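Local coordinates for protein fructuronate-tagaturonate epimerase UxaE from Cohnella laeviribosi in complex with 1 glycerol (Cohnella laeviribosi, PDB 6IL9) that probably catalyses the interconversion of D-fructuronate and D-tagaturonate by epimerisation, using a zinc-bearing TIM-barrel fold, at residues V43-G48 / D60-C65; G48-E53 / N76-F81; Q109-R114 / E149-G154; Y387-Q392 / S455-E460. All coordinates share one frame; numbering follows the deposited sequence.

Contact 1 of 4, residues V43-G48 / D60-C65; sequences VAEGSG and DGVKLC
Strands 43-45 and 62-65 run antiparallel, their short axes 157° apart, and are joined at the hydrogen-bonded pair of Ala-44 and Lys-63. Ala-44 N gives a nearly straight bond of 2.9 Å to Lys-63 O, and Lys-63 N returns one of 2.9 Å to Ala-44 O. Beside this pair the CA-H group of Val-43 leans on Lys-63 O at 3.3 Å. Val-43, Val-62 and Leu-64 share one face of the sheet. There CG1 of Val-43 presses diagonally against CG1 of Val-62 at 3.5 Å, tighter than a usual methyl contact; in both valines CG1 lies anti to the backbone N (chi1 180° and 171°). The other branch of Val-43, CG2, meets Leu-64 CD1 at 3.9 Å. Toward the end of the strand Glu-45 stays extended, and its OE1 lies 3.5 Å from Val-62 CG2. On the other face Lys-63 bends away at chi3, and its ammonium group bonds to the carbonyls of Tyr-51 and Leu-54. The two are the third and fourth strands across a five-stranded antiparallel sheet: strand 29-36 flanks 39-45, strand 57-59 flanks 62-66, and helix 2-12 packs over the Val-43 and Leu-64 face through Leu-11, Ala-4 and Ile-7.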
loop_
_atom_site.group_PDB
_atom_site.type_symbol
_atom_site.label_atom_id
_atom_site.label_comp_id
_atom_site.label_asym_id
_atom_site.label_seq_id
_atom_site.Cartn_x
_atom_site.Cartn_y
_atom_site.Cartn_z
ATOM N N VAL A 43 23.963 7.301 15.027
ATOM C CA VAL A 43 25.099 7.673 15.872
ATOM C C VAL A 43 24.620 7.662 17.312
ATOM O O VAL A 43 23.722 8.432 17.676
ATOM C CB VAL A 43 25.673 9.053 15.505
ATOM C CG1 VAL A 43 26.845 9.397 16.412
ATOM C CG2 VAL A 43 26.095 9.099 14.045
ATOM N N ALA A 44 25.229 6.811 18.136
ATOM C CA ALA A 44 24.879 6.686 19.543
ATOM C C ALA A 44 26.023 7.195 20.415
ATOM O O ALA A 44 27.198 7.080 20.054
ATOM C CB ALA A 44 24.555 5.233 19.890
ATOM N N GLU A 45 25.670 7.776 21.560
ATOM C CA GLU A 45 26.665 8.282 22.497
ATOM C C GLU A 45 26.045 8.356 23.885
ATOM O O GLU A 45 24.871 8.700 24.029
ATOM C CB GLU A 45 27.184 9.658 22.067
ATOM C CG GLU A 45 28.366 10.168 22.881
ATOM C CD GLU A 45 28.923 11.467 22.333
ATOM O OE1 GLU A 45 30.122 11.747 22.564
ATOM O OE2 GLU A 45 28.164 12.204 21.664
ATOM N N GLY A 46 26.843 8.042 24.904
ATOM C CA GLY A 46 26.342 7.992 26.265
ATOM C C GLY A 46 26.114 6.570 26.730
ATOM O O GLY A 46 25.412 5.801 26.067
ATOM N N SER A 47 26.706 6.200 27.862
ATOM C CA SER A 47 26.620 4.824 28.329
ATOM C C SER A 47 25.177 4.448 28.645
ATOM O O SER A 47 24.404 5.262 29.156
ATOM C CB SER A 47 27.497 4.631 29.568
ATOM O OG SER A 47 27.452 3.287 30.007
ATOM N N GLY A 48 24.814 3.215 28.330
ATOM C CA GLY A 48 23.466 2.748 28.583
ATOM C C GLY A 48 23.166 1.497 27.796
ATOM O O GLY A 48 23.912 1.098 26.902
ATOM N N ASP A 60 36.049 7.459 19.740
ATOM C CA ASP A 60 35.727 8.344 20.880
ATOM C C ASP A 60 34.830 7.508 21.798
ATOM O O ASP A 60 35.117 6.321 22.022
ATOM C CB ASP A 60 35.116 9.671 20.435
ATOM C CG ASP A 60 35.984 10.420 19.443
ATOM O OD1 ASP A 60 36.403 9.816 18.432
ATOM O OD2 ASP A 60 36.240 11.621 19.671
ATOM N N GLY A 61 33.759 8.076 22.339
ATOM C CA GLY A 61 32.736 7.279 22.988
ATOM C C GLY A 61 31.487 7.254 22.128
ATOM O O GLY A 61 30.365 7.357 22.634
ATOM N N VAL A 62 31.684 7.119 20.818
ATOM C CA VAL A 62 30.631 7.283 19.822
ATOM C C VAL A 62 30.549 6.009 18.993
ATOM O O VAL A 62 31.577 5.471 18.569
ATOM C CB VAL A 62 30.902 8.504 18.923
ATOM C CG1 VAL A 62 29.937 8.541 17.772
ATOM C CG2 VAL A 62 30.824 9.788 19.731
ATOM N N LYS A 63 29.328 5.527 18.762
ATOM C CA LYS A 63 29.092 4.318 17.985
ATOM C C LYS A 63 28.358 4.685 16.703
ATOM O O LYS A 63 27.301 5.320 16.754
ATOM C CB LYS A 63 28.286 3.291 18.789
ATOM C CG LYS A 63 28.191 1.942 18.116
ATOM C CD LYS A 63 27.365 0.944 18.930
ATOM C CE LYS A 63 28.141 0.454 20.149
ATOM N NZ LYS A 63 27.535 -0.770 20.739
ATOM N N LEU A 64 28.934 4.297 15.564
ATOM C CA LEU A 64 28.356 4.522 14.244
ATOM C C LEU A 64 27.719 3.227 13.754
ATOM O O LEU A 64 28.408 2.212 13.607
ATOM C CB LEU A 64 29.431 4.984 13.265
ATOM C CG LEU A 64 28.965 5.293 11.844
ATOM C CD1 LEU A 64 28.158 6.578 11.870
ATOM C CD2 LEU A 64 30.163 5.421 10.911
ATOM N N CYS A 65 26.416 3.266 13.469
ATOM C CA CYS A 65 25.640 2.059 13.219
ATOM C C CYS A 65 24.932 2.134 11.879
ATOM O O CYS A 65 24.345 3.164 11.531
ATOM C CB CYS A 65 24.578 1.830 14.306
ATOM S SG CYS A 65 25.167 2.056 15.991
#

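Contact 2 of 4, residues G48-E53 / N76-F81; sequences GKLYDE and NRHFPF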
loop_
_atom_site.group_PDB
_atom_site.type_symbol
_atom_site.label_atom_id
_atom_site.label_comp_id
_atom_site.label_asym_id
_atom_site.label_seq_id
_atom_site.Cartn_x
_atom_site.Cartn_y
_atom_site.Cartn_z
ATOM N N GLY A 48 24.814 3.215 28.330
ATOM C CA GLY A 48 23.466 2.748 28.583
ATOM C C GLY A 48 23.166 1.497 27.796
ATOM O O GLY A 48 23.912 1.098 26.902
ATOM N N LYS A 49 22.036 0.871 28.149
ATOM C CA LYS A 49 21.653 -0.371 27.487
ATOM C C LYS A 49 21.377 -0.151 26.008
ATOM O O LYS A 49 21.612 -1.051 25.197
ATOM C CB LYS A 49 20.426 -0.990 28.160
ATOM C CG LYS A 49 20.720 -1.682 29.491
ATOM C CD LYS A 49 19.500 -2.429 30.019
ATOM C CE LYS A 49 18.294 -1.509 30.148
ATOM N NZ LYS A 49 18.616 -0.244 30.875
ATOM N N LEU A 50 20.870 1.027 25.639
ATOM C CA LEU A 50 20.672 1.317 24.223
ATOM C C LEU A 50 22.009 1.345 23.491
ATOM O O LEU A 50 22.162 0.720 22.436
ATOM C CB LEU A 50 19.921 2.639 24.055
ATOM C CG LEU A 50 19.774 3.153 22.620
ATOM C CD1 LEU A 50 19.176 2.080 21.716
ATOM C CD2 LEU A 50 18.935 4.427 22.585
ATOM N N TYR A 51 23.000 2.051 24.052
ATOM C CA TYR A 51 24.330 2.075 23.443
ATOM C C TYR A 51 24.904 0.669 23.305
ATOM O O TYR A 51 25.516 0.334 22.283
ATOM C CB TYR A 51 25.272 2.959 24.268
ATOM C CG TYR A 51 26.657 3.151 23.663
ATOM C CD1 TYR A 51 27.655 2.185 23.813
ATOM C CD2 TYR A 51 26.967 4.303 22.947
ATOM C CE1 TYR A 51 28.916 2.359 23.263
ATOM C CE2 TYR A 51 28.229 4.487 22.397
ATOM C CZ TYR A 51 29.196 3.512 22.558
ATOM O OH TYR A 51 30.445 3.697 22.008
ATOM N N ASP A 52 24.718 -0.169 24.329
ATOM C CA ASP A 52 25.341 -1.489 24.325
ATOM C C ASP A 52 24.696 -2.406 23.299
ATOM O O ASP A 52 25.377 -3.242 22.690
ATOM C CB ASP A 52 25.254 -2.113 25.718
ATOM C CG ASP A 52 25.933 -1.272 26.777
ATOM O OD1 ASP A 52 26.918 -0.579 26.451
ATOM O OD2 ASP A 52 25.485 -1.309 27.941
ATOM N N GLU A 53 23.382 -2.269 23.095
ATOM C CA GLU A 53 22.650 -3.205 22.249
ATOM C C GLU A 53 22.774 -2.869 20.769
ATOM O O GLU A 53 22.730 -3.773 19.928
ATOM C CB GLU A 53 21.179 -3.242 22.673
ATOM C CG GLU A 53 20.967 -3.913 24.030
ATOM C CD GLU A 53 19.639 -3.563 24.680
ATOM O OE1 GLU A 53 18.722 -3.091 23.971
ATOM O OE2 GLU A 53 19.518 -3.757 25.912
ATOM N N ASN A 76 13.130 -0.609 18.251
ATOM C CA ASN A 76 11.770 -0.991 18.619
ATOM C C ASN A 76 11.640 -1.189 20.124
ATOM O O ASN A 76 10.624 -0.816 20.723
ATOM C CB ASN A 76 11.366 -2.280 17.905
ATOM C CG ASN A 76 10.933 -2.070 16.455
ATOM O OD1 ASN A 76 10.761 -3.047 15.731
ATOM N ND2 ASN A 76 10.754 -0.820 16.032
ATOM N N ARG A 77 12.659 -1.789 20.752
ATOM C CA ARG A 77 12.576 -2.072 22.181
ATOM C C ARG A 77 12.615 -0.800 23.017
ATOM O O ARG A 77 11.928 -0.704 24.041
ATOM C CB ARG A 77 13.701 -3.019 22.597
ATOM C CG ARG A 77 13.797 -3.217 24.118
ATOM C CD ARG A 77 14.671 -4.409 24.497
ATOM N NE ARG A 77 15.991 -4.365 23.866
ATOM C CZ ARG A 77 16.319 -5.041 22.767
ATOM N NH1 ARG A 77 17.547 -4.938 22.260
ATOM N NH2 ARG A 77 15.419 -5.814 22.171
ATOM N N HIS A 78 13.401 0.192 22.600
ATOM C CA HIS A 78 13.592 1.395 23.396
ATOM C C HIS A 78 12.691 2.552 22.984
ATOM O O HIS A 78 12.536 3.503 23.757
ATOM C CB HIS A 78 15.059 1.839 23.325
ATOM C CG HIS A 78 16.016 0.834 23.892
ATOM N ND1 HIS A 78 16.530 0.932 25.167
ATOM C CD2 HIS A 78 16.541 -0.297 23.360
ATOM C CE1 HIS A 78 17.332 -0.093 25.397
ATOM N NE2 HIS A 78 17.359 -0.852 24.316
ATOM N N PHE A 79 12.096 2.501 21.796
ATOM C CA PHE A 79 11.270 3.590 21.284
ATOM C C PHE A 79 9.992 2.991 20.714
ATOM O O PHE A 79 9.924 2.647 19.524
ATOM C CB PHE A 79 12.030 4.406 20.242
ATOM C CG PHE A 79 13.298 5.008 20.767
ATOM C CD1 PHE A 79 13.258 6.137 21.566
ATOM C CD2 PHE A 79 14.530 4.433 20.476
ATOM C CE1 PHE A 79 14.426 6.698 22.055
ATOM C CE2 PHE A 79 15.704 4.989 20.966
ATOM C CZ PHE A 79 15.648 6.124 21.759
ATOM N N PRO A 80 8.956 2.844 21.541
ATOM C CA PRO A 80 7.725 2.194 21.066
ATOM C C PRO A 80 7.087 2.863 19.854
ATOM O O PRO A 80 6.410 2.174 19.081
ATOM C CB PRO A 80 6.812 2.256 22.300
ATOM C CG PRO A 80 7.783 2.247 23.459
ATOM C CD PRO A 80 8.940 3.080 22.998
ATOM N N PHE A 81 7.275 4.172 19.651
ATOM C CA PHE A 81 6.656 4.801 18.486
ATOM C C PHE A 81 7.222 4.279 17.165
ATOM O O PHE A 81 6.610 4.520 16.117
ATOM C CB PHE A 81 6.785 6.330 18.550
ATOM C CG PHE A 81 8.163 6.847 18.231
ATOM C CD1 PHE A 81 8.500 7.225 16.932
ATOM C CD2 PHE A 81 9.116 6.972 19.229
ATOM C CE1 PHE A 81 9.762 7.703 16.636
ATOM C CE2 PHE A 81 10.390 7.445 18.939
ATOM C CZ PHE A 81 10.715 7.816 17.644
HETATM O O HOH W 1 17.010 -3.724 26.811
#
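A His-carboxylate hydrogen bond, reinforced by an arginine salt bridge, joins the short helix 49-53 to the C-terminal end of helix 69-78, with Glu-53 meeting Arg-77 and His-78. All three protein bonds end on one oxygen. His-78 NE2 reaches Glu-53 OE1 at 2.6 Å, almost straight at 177° and exactly in the imidazole plane. Arg-77 comes side-on, with NH1 at 2.8 Å and NE at 3.0 Å from the same Glu-53 OE1, which lies in the guanidinium plane. His-78 NE2 meets OE1 from one side of the carboxylate plane and the two Arg-77 nitrogens from the opposite side, all well out of it; that plane is turned 59° from the guanidinium. The bend of Arg-77 at chi3 (52°) brings both nitrogens round to this oxygen. The second oxygen, Glu-53 OE2, accepts a hydrogen bond of 2.7 Å from a water, and this water also accepts a weak bond from Arg-77 NE.

Next to the polar group, Leu-50 lays its CB over one face of the His-78 ring, 4.1 Å from the centroid, in a CH-pi contact. Its CD2 turns to Phe-79, touching CE2 at 3.7 Å, while the Phe-79 ring meets Phe-147 edge-to-face. On its far nitrogen, ND1, His-78 bonds to Ser-26 OG of strand 17-26, so the imidazole is held at both nitrogens and its rotation is fixed. With His-78 NE2 as one donor, three N-H groups gather on Glu-53 OE1, which would be expected to stabilise the negative charge of the carboxylate.

Contact 3 of 4, residues Q109-R114 / E149-G154; sequences QTVRGR and EGYTEG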
loop_
_atom_site.group_PDB
_atom_site.type_symbol
_atom_site.label_atom_id
_atom_site.label_comp_id
_atom_site.label_asym_id
_atom_site.label_seq_id
_atom_site.Cartn_x
_atom_site.Cartn_y
_atom_site.Cartn_z
ATOM N N GLN A 109 6.709 13.295 6.222
ATOM C CA GLN A 109 6.604 14.747 6.080
ATOM C C GLN A 109 5.250 15.168 5.533
ATOM O O GLN A 109 4.749 16.252 5.874
ATOM C CB GLN A 109 7.715 15.274 5.164
ATOM C CG GLN A 109 9.114 15.138 5.754
ATOM C CD GLN A 109 10.160 15.063 4.670
ATOM O OE1 GLN A 109 9.874 15.346 3.507
ATOM N NE2 GLN A 109 11.370 14.660 5.034
ATOM N N THR A 110 4.640 14.324 4.696
ATOM C CA THR A 110 3.358 14.658 4.087
ATOM C C THR A 110 2.204 14.532 5.077
ATOM O O THR A 110 1.309 15.380 5.094
ATOM C CB THR A 110 3.110 13.763 2.872
ATOM O OG1 THR A 110 4.210 13.896 1.957
ATOM C CG2 THR A 110 1.804 14.172 2.170
ATOM N N VAL A 111 2.193 13.488 5.908
ATOM C CA VAL A 111 1.072 13.319 6.829
ATOM C C VAL A 111 1.252 14.096 8.126
ATOM O O VAL A 111 0.276 14.251 8.873
ATOM C CB VAL A 111 0.808 11.836 7.165
ATOM C CG1 VAL A 111 0.427 11.061 5.897
ATOM C CG2 VAL A 111 2.007 11.195 7.879
ATOM N N ARG A 112 2.462 14.563 8.427
ATOM C CA ARG A 112 2.682 15.394 9.609
ATOM C C ARG A 112 1.734 16.588 9.593
ATOM O O ARG A 112 1.622 17.294 8.589
ATOM C CB ARG A 112 4.147 15.859 9.646
ATOM C CG ARG A 112 4.495 16.841 10.761
ATOM C CD ARG A 112 5.866 17.484 10.493
ATOM N NE ARG A 112 6.943 16.501 10.508
ATOM C CZ ARG A 112 7.988 16.497 9.682
ATOM N NH1 ARG A 112 8.124 17.427 8.739
ATOM N NH2 ARG A 112 8.902 15.549 9.798
ATOM N N GLY A 113 0.997 16.769 10.688
ATOM C CA GLY A 113 0.087 17.894 10.776
ATOM C C GLY A 113 -1.234 17.719 10.059
ATOM O O GLY A 113 -1.981 18.695 9.922
ATOM N N ARG A 114 -1.547 16.513 9.596
ATOM C CA ARG A 114 -2.811 16.213 8.942
ATOM C C ARG A 114 -3.541 15.125 9.719
ATOM O O ARG A 114 -2.919 14.272 10.360
ATOM C CB ARG A 114 -2.579 15.758 7.482
ATOM C CG ARG A 114 -1.494 16.568 6.832
ATOM C CD ARG A 114 -1.697 16.750 5.374
ATOM N NE ARG A 114 -3.042 17.158 4.985
ATOM C CZ ARG A 114 -3.321 17.648 3.783
ATOM N NH1 ARG A 114 -2.335 17.804 2.906
ATOM N NH2 ARG A 114 -4.575 17.968 3.453
ATOM N N GLU A 149 12.272 11.337 11.286
ATOM C CA GLU A 149 11.413 12.509 11.282
ATOM C C GLU A 149 10.811 12.822 12.640
ATOM O O GLU A 149 10.045 13.790 12.749
ATOM C CB GLU A 149 10.282 12.320 10.266
ATOM C CG GLU A 149 10.755 12.167 8.844
ATOM C CD GLU A 149 11.385 13.437 8.305
ATOM O OE1 GLU A 149 10.974 14.540 8.736
ATOM O OE2 GLU A 149 12.294 13.324 7.459
ATOM N N GLY A 150 11.131 12.040 13.666
ATOM C CA GLY A 150 10.582 12.281 14.988
ATOM C C GLY A 150 9.071 12.266 15.001
ATOM O O GLY A 150 8.443 13.113 15.649
ATOM N N TYR A 151 8.474 11.338 14.264
ATOM C CA TYR A 151 7.022 11.243 14.132
ATOM C C TYR A 151 6.545 10.179 15.106
ATOM O O TYR A 151 6.720 8.982 14.865
ATOM C CB TYR A 151 6.643 10.896 12.700
ATOM C CG TYR A 151 5.155 10.781 12.448
ATOM C CD1 TYR A 151 4.404 11.904 12.131
ATOM C CD2 TYR A 151 4.521 9.543 12.473
ATOM C CE1 TYR A 151 3.042 11.805 11.879
ATOM C CE2 TYR A 151 3.153 9.428 12.219
ATOM C CZ TYR A 151 2.428 10.568 11.919
ATOM O OH TYR A 151 1.079 10.467 11.668
ATOM N N THR A 152 5.941 10.617 16.212
ATOM C CA THR A 152 5.579 9.718 17.299
ATOM C C THR A 152 4.098 9.382 17.329
ATOM O O THR A 152 3.660 8.673 18.240
ATOM C CB THR A 152 5.987 10.329 18.647
ATOM O OG1 THR A 152 5.196 11.501 18.895
ATOM C CG2 THR A 152 7.454 10.712 18.636
ATOM N N GLU A 153 3.318 9.863 16.358
ATOM C CA GLU A 153 1.873 9.670 16.365
ATOM C C GLU A 153 1.448 8.248 16.026
ATOM O O GLU A 153 0.288 7.900 16.258
ATOM C CB GLU A 153 1.206 10.637 15.383
ATOM C CG GLU A 153 1.076 12.054 15.908
ATOM C CD GLU A 153 2.408 12.741 16.063
ATOM O OE1 GLU A 153 3.222 12.682 15.116
ATOM O OE2 GLU A 153 2.648 13.343 17.135
ATOM N N GLY A 154 2.330 7.435 15.474
ATOM C CA GLY A 154 2.003 6.051 15.169
ATOM C C GLY A 154 1.860 5.801 13.678
ATOM O O GLY A 154 1.315 6.625 12.935
HETATM O O HOH W 2 -0.420 12.286 10.717
HETATM O O HOH W 3 7.370 14.411 12.337
#
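Gln-109 NE2 binds Glu-149 OE2 at 2.9 Å where the end of helix 104-111 meets the end of helix 135-149 on the outside of the TIM barrel. The donor comes from well above the carboxylate plane, with the amide and carboxylate planes 74° apart. Gln-109 is itself positioned from helix 469-487: Arg-477 bonds to its OE1, and Glu-473 takes a second bond from its NE2. The other carboxylate oxygen, Glu-149 OE1, forms a salt bridge with Arg-112 NH2, modelled at 2.5 Å, too short to be taken literally. A turn at chi2 (-67°) folds the Glu-149 carboxylate back between Gln-109 and Arg-112.

Residues 111-114 form a type II beta turn, and Gly-150, with positive phi, ends its helix in a Schellman motif. Water bridges the two segments: one water accepts from Arg-112 NE at 2.8 Å and donates to Glu-149 O. Farther along, Tyr-151 crosses Val-111 at about a right angle, Val-111 CG2 meeting the ring end 4.1 Å from Tyr-151 CZ, and both side chains also touch Pro-118 of barrel strand 117-124. The phenol end closes the contact: a second water lies 2.8 Å from Val-111 O and, rather short, 2.5 Å from Tyr-151 OH.

Contact 4 of 4, residues Y387-Q392 / S455-E460; sequences YRRMHQ and SLFRDE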
loop_
_atom_site.group_PDB
_atom_site.type_symbol
_atom_site.label_atom_id
_atom_site.label_comp_id
_atom_site.label_asym_id
_atom_site.label_seq_id
_atom_site.Cartn_x
_atom_site.Cartn_y
_atom_site.Cartn_z
ATOM N N TYR A 387 17.289 7.793 -17.493
ATOM C CA TYR A 387 15.868 7.688 -17.815
ATOM C C TYR A 387 15.666 7.069 -19.200
ATOM O O TYR A 387 14.840 6.161 -19.374
ATOM C CB TYR A 387 15.163 9.052 -17.734
ATOM C CG TYR A 387 13.718 8.844 -18.110
ATOM C CD1 TYR A 387 12.794 8.427 -17.154
ATOM C CD2 TYR A 387 13.296 8.954 -19.435
ATOM C CE1 TYR A 387 11.481 8.164 -17.501
ATOM C CE2 TYR A 387 11.985 8.679 -19.792
ATOM C CZ TYR A 387 11.083 8.289 -18.817
ATOM O OH TYR A 387 9.787 8.018 -19.186
ATOM N N ARG A 388 16.397 7.562 -20.202
ATOM C CA ARG A 388 16.242 7.036 -21.563
ATOM C C ARG A 388 16.508 5.539 -21.611
ATOM O O ARG A 388 15.762 4.784 -22.252
ATOM C CB ARG A 388 17.179 7.756 -22.534
ATOM C CG ARG A 388 16.883 9.217 -22.736
ATOM C CD ARG A 388 17.810 9.840 -23.806
ATOM N NE ARG A 388 17.533 11.264 -23.932
ATOM C CZ ARG A 388 16.610 11.783 -24.738
ATOM N NH1 ARG A 388 15.878 10.999 -25.527
ATOM N NH2 ARG A 388 16.417 13.086 -24.745
ATOM N N ARG A 389 17.569 5.084 -20.943
ATOM C CA ARG A 389 17.864 3.658 -20.935
ATOM C C ARG A 389 16.756 2.860 -20.257
ATOM O O ARG A 389 16.381 1.778 -20.732
ATOM C CB ARG A 389 19.211 3.416 -20.257
ATOM C CG ARG A 389 20.388 3.949 -21.075
ATOM C CD ARG A 389 21.693 3.760 -20.337
ATOM N NE ARG A 389 21.824 2.386 -19.876
ATOM C CZ ARG A 389 22.064 2.034 -18.617
ATOM N NH1 ARG A 389 22.213 2.965 -17.681
ATOM N NH2 ARG A 389 22.160 0.752 -18.301
ATOM N N MET A 390 16.226 3.371 -19.138
ATOM C CA MET A 390 15.151 2.672 -18.428
ATOM C C MET A 390 13.859 2.664 -19.244
ATOM O O MET A 390 13.163 1.644 -19.307
ATOM C CB MET A 390 14.918 3.319 -17.054
ATOM C CG MET A 390 16.103 3.191 -16.083
ATOM S SD MET A 390 15.867 3.922 -14.415
ATOM C CE MET A 390 14.600 2.844 -13.740
ATOM N N HIS A 391 13.522 3.796 -19.865
ATOM C CA HIS A 391 12.295 3.894 -20.652
ATOM C C HIS A 391 12.348 2.944 -21.845
ATOM O O HIS A 391 11.392 2.204 -22.112
ATOM C CB HIS A 391 12.112 5.359 -21.077
ATOM C CG HIS A 391 10.930 5.636 -21.964
ATOM N ND1 HIS A 391 9.960 6.562 -21.630
ATOM C CD2 HIS A 391 10.601 5.177 -23.199
ATOM C CE1 HIS A 391 9.075 6.645 -22.606
ATOM N NE2 HIS A 391 9.435 5.811 -23.568
ATOM N N GLN A 392 13.488 2.909 -22.539
ATOM C CA GLN A 392 13.622 2.025 -23.695
ATOM C C GLN A 392 13.537 0.559 -23.285
ATOM O O GLN A 392 12.910 -0.254 -23.977
ATOM C CB GLN A 392 14.940 2.312 -24.420
ATOM C CG GLN A 392 15.023 1.682 -25.808
ATOM C CD GLN A 392 13.881 2.104 -26.721
ATOM O OE1 GLN A 392 13.611 3.297 -26.901
ATOM N NE2 GLN A 392 13.205 1.119 -27.312
ATOM N N SER A 455 24.098 -4.950 -11.812
ATOM C CA SER A 455 22.795 -4.363 -12.102
ATOM C C SER A 455 22.877 -3.485 -13.342
ATOM O O SER A 455 23.873 -2.794 -13.579
ATOM C CB SER A 455 22.273 -3.564 -10.902
ATOM O OG SER A 455 22.870 -2.286 -10.839
ATOM N N LEU A 456 21.819 -3.540 -14.156
ATOM C CA LEU A 456 21.768 -2.739 -15.368
ATOM C C LEU A 456 21.342 -1.307 -15.066
ATOM O O LEU A 456 21.901 -0.361 -15.628
ATOM C CB LEU A 456 20.825 -3.397 -16.377
ATOM C CG LEU A 456 20.763 -2.848 -17.804
ATOM C CD1 LEU A 456 22.127 -2.858 -18.510
ATOM C CD2 LEU A 456 19.738 -3.634 -18.626
ATOM N N PHE A 457 20.371 -1.126 -14.167
ATOM C CA PHE A 457 19.921 0.207 -13.777
ATOM C C PHE A 457 19.900 0.453 -12.280
ATOM O O PHE A 457 19.990 1.617 -11.874
ATOM C CB PHE A 457 18.502 0.491 -14.298
ATOM C CG PHE A 457 18.286 0.101 -15.727
ATOM C CD1 PHE A 457 18.944 0.767 -16.744
ATOM C CD2 PHE A 457 17.411 -0.920 -16.044
ATOM C CE1 PHE A 457 18.743 0.414 -18.063
ATOM C CE2 PHE A 457 17.205 -1.285 -17.355
ATOM C CZ PHE A 457 17.870 -0.616 -18.370
ATOM N N ARG A 458 19.775 -0.585 -11.453
ATOM C CA ARG A 458 19.332 -0.387 -10.075
ATOM C C ARG A 458 20.340 0.411 -9.255
ATOM O O ARG A 458 19.954 1.306 -8.494
ATOM C CB ARG A 458 19.055 -1.739 -9.428
ATOM C CG ARG A 458 18.518 -1.625 -8.018
ATOM C CD ARG A 458 18.308 -3.001 -7.425
ATOM N NE ARG A 458 17.682 -2.939 -6.113
ATOM C CZ ARG A 458 18.332 -2.659 -4.988
ATOM N NH1 ARG A 458 19.638 -2.415 -5.014
ATOM N NH2 ARG A 458 17.678 -2.629 -3.835
ATOM N N ASP A 459 21.631 0.106 -9.383
ATOM C CA ASP A 459 22.626 0.814 -8.581
ATOM C C ASP A 459 22.669 2.295 -8.928
ATOM O O ASP A 459 22.680 3.153 -8.036
ATOM C CB ASP A 459 24.007 0.183 -8.767
ATOM C CG ASP A 459 24.087 -1.209 -8.190
ATOM O OD1 ASP A 459 23.378 -1.479 -7.197
ATOM O OD2 ASP A 459 24.853 -2.036 -8.735
ATOM N N GLU A 460 22.697 2.622 -10.224
ATOM C CA GLU A 460 22.714 4.025 -10.607
ATOM C C GLU A 460 21.408 4.716 -10.237
ATOM O O GLU A 460 21.419 5.893 -9.868
ATOM C CB GLU A 460 22.992 4.179 -12.103
ATOM C CG GLU A 460 23.197 5.622 -12.497
ATOM C CD GLU A 460 23.495 5.819 -13.982
ATOM O OE1 GLU A 460 23.495 4.827 -14.745
ATOM O OE2 GLU A 460 23.719 6.982 -14.371
HETATM O O HOH W 4 22.812 5.354 -17.559
#
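Phe-457, the N-cap residue of helix 458-467, packs against Arg-389 and Met-390 of helix 384-402. Arg-389 NH2 donates to Leu-456 O at 2.9 Å, approaching from above the carbonyl plane. The same nitrogen lies 3.4 Å from Phe-457 CE1, which sits over one face of the guanidinium near its rim; the two planes are inclined by 45°. Met-390 slides past the ring in the opposite direction and places CG over its face, 4.1 Å from the centroid, while SD makes a more oblique Met-aromatic contact. Leu-456 CG backs the other face of the phenylalanine, and Leu-456 CD1 lies at the guanidinium edge, 3.6 Å from Arg-389 NH2.

On one side the next shell is polar. A bend at chi3 (51°) brings Arg-389 NH1 toward Glu-460, but the ion pair with OE1 is long, 3.7 Å, and a water accepting from NH1 and donating to OE1 bridges it. Just before the helix, Ser-455 OG accepts from Asp-459 N at 3.1 Å. Apolar neighbours complete the surroundings: Tyr-393 meets the Phe-457 ring edge-to-face, Leu-445 of helix 442-446 touches both Met-390 and Phe-457, and Trp-372 of helix 369-382 packs on Met-390, so the contact lies among four helices.

How the contacts relate
From the N terminus, contact 1 closes the loop between strands 39-45 and 62-66 in the antiparallel sheet. Contact 2 crosses it along the chain: its segments alternate with those of contact 1, share Gly-48, and bring helix 49-53 against helix 69-78. The two also touch directly, through Lys-63 and Tyr-51. Contact 3 follows in series, closing the stretch that includes barrel strand 117-124, and meets contact 2 where Phe-81 packs on Tyr-151 and Thr-152, which brings the end of the helix 69-78 region against the loop before barrel strand 156-162. Contact 4, beyond the eighth barrel strand, closes the 62 residues between its segments on helices 384-402 and 458-467 and touches none of the others.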